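Local atomic coordinates of phage tail sheath protein (Desulfitobacterium hafniense, PDB entry 3HXL), a protein that probably serves as the building block of the contractile sheath that surrounds the tail tube of a myovirus-like phage or related particle. Residues L72-E77 with A263-A268; D143-S148 with G152-D157; Q286-A291 with F312-S317. All blocks are in the same frame, centred on the assembly; numbering follows the deposited sequence.

Overall arrangement
The same chain solves three packing problems with different chemistry. Contact 3 is buried, contact 1 partly buried and contact 2 a surface contact. Contacts 1 and 3 are neighbours in the body of the molecule, their centres about 14 Å apart, and both draw on helix 263-276: contact 1 sets residues 263-268 beside helix 73-78, while contact 3 lies against the helix as an aromatic pair. A hydrogen bond between Glu77 and Tyr288 connects the two. Contact 2 belongs to the beta-sandwich region, its centre about 37 Å from that of contact 1. Apolar packing carries contacts 1 and 3, whereas contact 2 relies mainly on side-chain amides, a carboxylate and a bridging water.

Contact 1. Residues L72-E77 with A263-A268; sequences LRLINE and AAQATA
Leu74 meets Gln265 and Ala268 in a piece of helix packing built from one slender branch and one methyl group. Leu74 reaches across with CD2, which lies 3.7 Å from the backbone oxygen Gln265 O and 3.9 Å from Gln265 CB, the two side chains crossing at about a right angle. Its CB does not aim at the other helix; CG, set beside the backbone N and opposite the carbonyl carbon (chi1 -57°), carries the branch over. Ala268 does the reverse, turning its methyl toward helix 73-78, where CB rests 3.6 Å from Leu74 O and 4.1 Å from Glu77 CB. The small alanine is consistent with the 8.8 Å approach of the axes of the two short segments, which are inclined at 46°.

Both helices lie on strand 35-40 of the mixed sheet: Leu74 and Ala268 each touch Met38, and Leu74 also touches Leu40. The packing thus joins the region related to Gp18 domain III to the subtilisin-like region, far apart in sequence yet resting on one sheet.

No hydrogen bond crosses between the segments; the polar groups are paired within their own segment or with residues outside the two. Arg73 and Glu77, one turn apart, form a salt bridge in which NH1 donates to Glu77 OE2 over 3.0 Å at 151°, in the plane of the guanidinium but from above that of the carboxylate. A bend at chi2 leads the carboxylate of Glu77 away from Ala268; its OE1 pairs with Lys80 and hydrogen-bonds to Tyr288. Arg73 and Lys80 probably favour the ionised form, partly offset by the nearby carboxylate of Glu290. On the other helix Gln265 OE1 accepts from Thr262 N, and Thr267 OG1 donates to Ala264 O at 2.7 Å.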
# COMPACT_ATOMS: atom_id res chain seq x y z
N LEU A 72 -2.51 15.43 0.45
CA LEU A 72 -1.81 14.15 0.51
C LEU A 72 -2.00 13.41 1.82
O LEU A 72 -1.27 12.47 2.13
CB LEU A 72 -0.32 14.34 0.23
CG LEU A 72 0.05 14.93 -1.14
CD1 LEU A 72 1.57 15.01 -1.25
CD2 LEU A 72 -0.52 14.07 -2.27
N ARG A 73 -3.01 13.82 2.58
CA ARG A 73 -3.31 13.19 3.86
C ARG A 73 -3.26 11.66 3.88
O ARG A 73 -2.61 11.07 4.74
CB ARG A 73 -4.68 13.67 4.36
CG ARG A 73 -5.22 12.86 5.52
CD ARG A 73 -4.32 12.97 6.74
NE ARG A 73 -4.43 14.29 7.36
CZ ARG A 73 -3.68 14.71 8.38
NH1 ARG A 73 -2.76 13.91 8.89
NH2 ARG A 73 -3.87 15.92 8.87
N LEU A 74 -3.94 11.00 2.93
CA LEU A 74 -3.96 9.54 2.91
C LEU A 74 -2.59 8.91 2.70
O LEU A 74 -2.29 7.83 3.23
CB LEU A 74 -4.93 9.03 1.84
CG LEU A 74 -6.37 9.53 1.98
CD1 LEU A 74 -7.26 8.88 0.91
CD2 LEU A 74 -6.89 9.20 3.36
N ILE A 75 -1.75 9.57 1.91
CA ILE A 75 -0.41 9.07 1.65
C ILE A 75 0.38 9.16 2.96
O ILE A 75 1.10 8.25 3.33
CB ILE A 75 0.26 9.90 0.53
CG1 ILE A 75 -0.47 9.63 -0.79
CG2 ILE A 75 1.74 9.53 0.41
CD1 ILE A 75 -0.01 10.49 -1.94
N ASN A 76 0.20 10.28 3.66
CA ASN A 76 0.87 10.50 4.94
C ASN A 76 0.45 9.41 5.93
O ASN A 76 1.30 8.79 6.57
CB ASN A 76 0.50 11.90 5.46
CG ASN A 76 1.15 12.22 6.81
OD1 ASN A 76 0.50 12.13 7.86
ND2 ASN A 76 2.42 12.57 6.78
N GLU A 77 -0.85 9.15 6.04
CA GLU A 77 -1.35 8.14 6.97
C GLU A 77 -0.88 6.72 6.66
O GLU A 77 -0.51 5.98 7.56
CB GLU A 77 -2.88 8.18 7.02
CG GLU A 77 -3.43 9.54 7.45
CD GLU A 77 -2.83 10.01 8.77
OE1 GLU A 77 -3.13 9.41 9.82
OE2 GLU A 77 -2.05 10.99 8.75
N ALA A 263 -14.09 6.64 8.38
CA ALA A 263 -13.67 5.24 8.34
C ALA A 263 -12.97 4.98 7.02
O ALA A 263 -11.96 4.27 6.95
CB ALA A 263 -14.88 4.33 8.50
N ALA A 264 -13.52 5.55 5.94
CA ALA A 264 -12.93 5.38 4.62
C ALA A 264 -11.48 5.89 4.61
O ALA A 264 -10.59 5.24 4.05
CB ALA A 264 -13.75 6.13 3.57
N GLN A 265 -11.25 7.05 5.20
CA GLN A 265 -9.91 7.61 5.26
C GLN A 265 -9.01 6.79 6.17
O GLN A 265 -7.79 6.70 5.95
CB GLN A 265 -9.94 9.05 5.77
CG GLN A 265 -10.63 10.05 4.85
CD GLN A 265 -10.67 11.42 5.47
OE1 GLN A 265 -11.27 11.61 6.52
NE2 GLN A 265 -10.02 12.39 4.82
N ALA A 266 -9.60 6.22 7.21
CA ALA A 266 -8.87 5.41 8.18
C ALA A 266 -8.31 4.12 7.59
O ALA A 266 -7.38 3.54 8.14
CB ALA A 266 -9.77 5.10 9.38
N THR A 267 -8.85 3.68 6.45
CA THR A 267 -8.35 2.46 5.82
C THR A 267 -6.88 2.61 5.45
O THR A 267 -6.14 1.63 5.40
CB THR A 267 -9.14 2.09 4.52
OG1 THR A 267 -8.96 3.11 3.54
CG2 THR A 267 -10.63 1.92 4.83
N ALA A 268 -6.45 3.84 5.18
CA ALA A 268 -5.06 4.11 4.80
C ALA A 268 -4.11 3.68 5.90
O ALA A 268 -3.17 2.90 5.66
CB ALA A 268 -4.88 5.60 4.50

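Contact 2. Residues D143-S148 with G152-D157; sequences DKQTVS and GLAAND
Gln145 grips the backbone of Ala154 with both ends of its amide: OE1 receives Ala154 N at 2.9 Å, on a lone pair in the carbonyl plane, and NE2 donates to Ala154 O at 2.8 Å. The side chain, extended beyond CG, thereby imitates the peptide edge of a neighbouring strand. Beside it a water donates to both Gln145 OE1 and Gly152 O, while Val147 CG2 packs 3.9 Å from Leu153 CD2.

Asp143, itself in contact with Asn156, also positions the glutamine. Gln145 NE2 makes its second bond to Asp143 OD2, 2.9 Å long and almost straight at 176°, on the syn lone pair; with both N-H groups of NE2 donated and OE1 accepting from Ala154 N, the rotation of the amide is well determined. The same OD2 accepts Asn156 ND2 at 3.2 Å, this time from above the carboxylate plane. Asn156 is held through OD1 by the backbone N of Trp158 and of Val159.

Asp143, Gln145 and Val147 alternate along one side of strand 140-147, an edge strand of a beta-sandwich sheet, whose irregular, oppositely running neighbour 152-157 is held by side-chain-to-backbone bonds and not by a strand ladder.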
# COMPACT_ATOMS: atom_id res chain seq x y z
N ASP A 143 10.91 28.25 -10.46
CA ASP A 143 11.78 28.15 -11.63
C ASP A 143 11.90 29.51 -12.30
O ASP A 143 10.96 30.30 -12.32
CB ASP A 143 11.25 27.13 -12.65
CG ASP A 143 12.22 26.88 -13.80
OD1 ASP A 143 13.39 26.53 -13.54
OD2 ASP A 143 11.81 27.04 -14.98
N LYS A 144 13.09 29.79 -12.84
CA LYS A 144 13.35 31.04 -13.53
C LYS A 144 14.35 30.79 -14.65
O LYS A 144 15.44 30.26 -14.42
CB LYS A 144 13.89 32.09 -12.55
CG LYS A 144 14.05 33.49 -13.17
CD LYS A 144 14.22 34.58 -12.11
CE LYS A 144 15.55 34.47 -11.38
NZ LYS A 144 16.71 34.79 -12.26
N GLN A 145 13.96 31.15 -15.86
CA GLN A 145 14.81 30.97 -17.03
C GLN A 145 14.95 32.28 -17.79
O GLN A 145 13.96 32.94 -18.10
CB GLN A 145 14.22 29.89 -17.95
CG GLN A 145 14.18 28.50 -17.34
CD GLN A 145 13.56 27.48 -18.27
OE1 GLN A 145 13.92 27.40 -19.45
NE2 GLN A 145 12.64 26.67 -17.75
N THR A 146 16.19 32.65 -18.09
CA THR A 146 16.47 33.87 -18.83
C THR A 146 16.75 33.46 -20.27
O THR A 146 17.73 32.78 -20.54
CB THR A 146 17.68 34.62 -18.26
OG1 THR A 146 17.43 34.97 -16.90
CG2 THR A 146 17.94 35.90 -19.06
N VAL A 147 15.88 33.87 -21.18
CA VAL A 147 16.04 33.50 -22.57
C VAL A 147 15.83 34.67 -23.51
O VAL A 147 15.41 35.75 -23.09
CB VAL A 147 15.06 32.38 -22.95
CG1 VAL A 147 15.34 31.13 -22.13
CG2 VAL A 147 13.63 32.85 -22.71
N SER A 148 16.12 34.45 -24.79
CA SER A 148 15.96 35.47 -25.81
C SER A 148 14.57 35.34 -26.44
O SER A 148 13.93 36.34 -26.76
CB SER A 148 17.02 35.31 -26.90
OG SER A 148 18.33 35.46 -26.37
N GLY A 152 14.35 29.22 -26.67
CA GLY A 152 15.32 29.03 -25.61
C GLY A 152 14.76 28.44 -24.33
O GLY A 152 15.52 28.06 -23.43
N LEU A 153 13.44 28.37 -24.24
CA LEU A 153 12.80 27.82 -23.05
C LEU A 153 12.89 26.30 -22.95
O LEU A 153 12.87 25.60 -23.96
CB LEU A 153 11.33 28.24 -23.00
CG LEU A 153 11.06 29.70 -22.65
CD1 LEU A 153 9.58 30.01 -22.81
CD2 LEU A 153 11.51 29.97 -21.21
N ALA A 154 13.00 25.80 -21.73
CA ALA A 154 13.08 24.37 -21.49
C ALA A 154 12.00 24.01 -20.47
O ALA A 154 11.76 24.75 -19.52
CB ALA A 154 14.45 24.00 -20.95
N ALA A 155 11.34 22.87 -20.67
CA ALA A 155 10.30 22.45 -19.75
C ALA A 155 10.87 22.30 -18.34
O ALA A 155 12.06 22.05 -18.18
CB ALA A 155 9.69 21.14 -20.21
N ASN A 156 10.03 22.47 -17.33
CA ASN A 156 10.46 22.31 -15.95
C ASN A 156 9.59 21.25 -15.28
O ASN A 156 8.83 20.56 -15.95
CB ASN A 156 10.40 23.64 -15.19
CG ASN A 156 9.04 24.30 -15.25
OD1 ASN A 156 8.02 23.70 -14.92
ND2 ASN A 156 9.02 25.57 -15.67
N ASP A 157 9.70 21.11 -13.96
CA ASP A 157 8.91 20.09 -13.27
C ASP A 157 7.43 20.45 -13.15
O ASP A 157 6.63 19.64 -12.67
CB ASP A 157 9.48 19.81 -11.88
CG ASP A 157 10.94 19.41 -11.91
OD1 ASP A 157 11.35 18.68 -12.84
OD2 ASP A 157 11.68 19.81 -10.99
O HOH W 1 16.27 27.93 -20.67

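Contact 3. Residues Q286-A291 with F312-S317; sequences QGYDEA and FLFTAS
Tyr288 and Phe314 are brought together by two different first torsions. In Tyr288 CG stands anti to the backbone N (chi1 179°), and CB already points toward strand 314-317. Phe314, with chi1 at -60°, keeps its ring beside the backbone N and extends it toward the tyrosine.

The result is an offset T-shaped pair, with ring centroids 5.6 Å apart and planes at 71°. Tyr288 presents its edge: CD2 lies 3.7 Å from Phe314 CZ and 3.8 Å from Phe314 CE1, so the approach is made near one side of the phenylalanine ring and not over its middle. Tyr288 CB adds a further touch, 4.0 Å from Phe314 CE1.

Surrounding structure holds these residues. Tyr288 opens a type II beta turn closed by a 2.9 Å bond from Ala291 N to Tyr288 O, with Glu290 taking the positive phi usual at the third position. Tyr288 is also backbone-hydrogen-bonded to Ala321, in strand 320-323, which forms an antiparallel pair with 314-317; the loop and strand 314-317 thus share a neighbour. Phe314 N is hydrogen-bonded to the side-chain OD1 of Asn251. Trp269 of helix 263-276 stacks on Tyr288 and also touches Phe314, and Val253 contacts both rings, so the pair packs against both the helix and strand 246-255 in the subtilisin-like region.

No hydrogen bond crosses between the segments, and the attraction is probably that of an aromatic edge for a pi system together with dispersion. The tyrosine divides its roles: its CD2 edge serves the buried apolar cluster, while its hydroxyl is paired with Glu77, which satisfies a polar group at the border of the cluster.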
# COMPACT_ATOMS: atom_id res chain seq x y z
N GLN A 286 -3.21 -1.20 20.02
CA GLN A 286 -2.14 -0.31 19.63
C GLN A 286 -2.92 0.95 19.29
O GLN A 286 -4.08 0.87 18.86
CB GLN A 286 -1.39 -0.80 18.39
CG GLN A 286 -0.52 -2.04 18.62
CD GLN A 286 0.60 -2.15 17.60
OE1 GLN A 286 1.07 -3.24 17.29
NE2 GLN A 286 1.04 -1.01 17.08
N GLY A 287 -2.32 2.11 19.48
CA GLY A 287 -3.03 3.33 19.18
C GLY A 287 -2.78 3.81 17.77
O GLY A 287 -1.70 3.61 17.21
N TYR A 288 -3.79 4.43 17.17
CA TYR A 288 -3.68 4.99 15.83
C TYR A 288 -2.76 6.19 16.00
O TYR A 288 -3.11 7.15 16.67
CB TYR A 288 -5.06 5.45 15.35
CG TYR A 288 -5.08 6.06 13.97
CD1 TYR A 288 -4.33 7.20 13.67
CD2 TYR A 288 -5.86 5.51 12.96
CE1 TYR A 288 -4.36 7.77 12.40
CE2 TYR A 288 -5.90 6.07 11.68
CZ TYR A 288 -5.15 7.19 11.41
OH TYR A 288 -5.16 7.72 10.13
N ASP A 289 -1.58 6.15 15.37
CA ASP A 289 -0.62 7.24 15.49
C ASP A 289 -1.18 8.63 15.24
O ASP A 289 -1.74 8.90 14.18
CB ASP A 289 0.56 6.99 14.55
CG ASP A 289 1.14 5.61 14.70
OD1 ASP A 289 0.90 4.76 13.81
OD2 ASP A 289 1.84 5.36 15.70
N GLU A 290 -1.02 9.51 16.23
CA GLU A 290 -1.48 10.92 16.15
C GLU A 290 -2.94 11.13 16.56
O GLU A 290 -3.39 12.27 16.67
CB GLU A 290 -1.20 11.52 14.75
CG GLU A 290 -1.53 13.01 14.59
CD GLU A 290 -1.23 13.57 13.20
OE1 GLU A 290 -0.89 12.77 12.29
OE2 GLU A 290 -1.32 14.80 13.02
N ALA A 291 -3.67 10.04 16.80
CA ALA A 291 -5.08 10.16 17.16
C ALA A 291 -5.32 10.34 18.66
O ALA A 291 -4.64 9.74 19.48
CB ALA A 291 -5.84 8.93 16.67
N PHE A 312 -13.42 -4.09 12.33
CA PHE A 312 -12.17 -3.52 12.84
C PHE A 312 -12.59 -2.11 13.27
O PHE A 312 -13.01 -1.30 12.44
CB PHE A 312 -11.13 -3.49 11.71
CG PHE A 312 -9.74 -3.07 12.15
CD1 PHE A 312 -9.48 -1.75 12.50
CD2 PHE A 312 -8.71 -4.01 12.24
CE1 PHE A 312 -8.20 -1.36 12.91
CE2 PHE A 312 -7.43 -3.63 12.65
CZ PHE A 312 -7.18 -2.31 12.99
N LEU A 313 -12.48 -1.81 14.56
CA LEU A 313 -12.88 -0.50 15.07
C LEU A 313 -11.95 0.06 16.14
O LEU A 313 -11.23 -0.68 16.81
CB LEU A 313 -14.30 -0.60 15.64
CG LEU A 313 -14.41 -1.54 16.85
CD1 LEU A 313 -14.44 -0.73 18.14
CD2 LEU A 313 -15.68 -2.36 16.73
N PHE A 314 -12.00 1.38 16.29
CA PHE A 314 -11.19 2.09 17.27
C PHE A 314 -12.03 2.45 18.48
O PHE A 314 -13.22 2.73 18.36
CB PHE A 314 -10.62 3.37 16.66
CG PHE A 314 -9.77 3.14 15.45
CD1 PHE A 314 -8.44 2.73 15.60
CD2 PHE A 314 -10.29 3.29 14.17
CE1 PHE A 314 -7.66 2.47 14.48
CE2 PHE A 314 -9.51 3.02 13.05
CZ PHE A 314 -8.19 2.62 13.21
N THR A 315 -11.40 2.43 19.65
CA THR A 315 -12.07 2.78 20.90
C THR A 315 -11.20 3.82 21.60
O THR A 315 -9.98 3.67 21.67
CB THR A 315 -12.24 1.53 21.81
OG1 THR A 315 -13.05 0.56 21.14
CG2 THR A 315 -12.90 1.91 23.13
N ALA A 316 -11.83 4.87 22.11
CA ALA A 316 -11.10 5.94 22.79
C ALA A 316 -10.71 5.51 24.20
O ALA A 316 -11.50 4.89 24.91
CB ALA A 316 -11.96 7.20 22.85
N SER A 317 -9.49 5.85 24.60
CA SER A 317 -8.98 5.51 25.92
C SER A 317 -7.74 6.32 26.26
O SER A 317 -6.79 6.34 25.48
CB SER A 317 -8.66 4.01 25.99
OG SER A 317 -8.01 3.68 27.20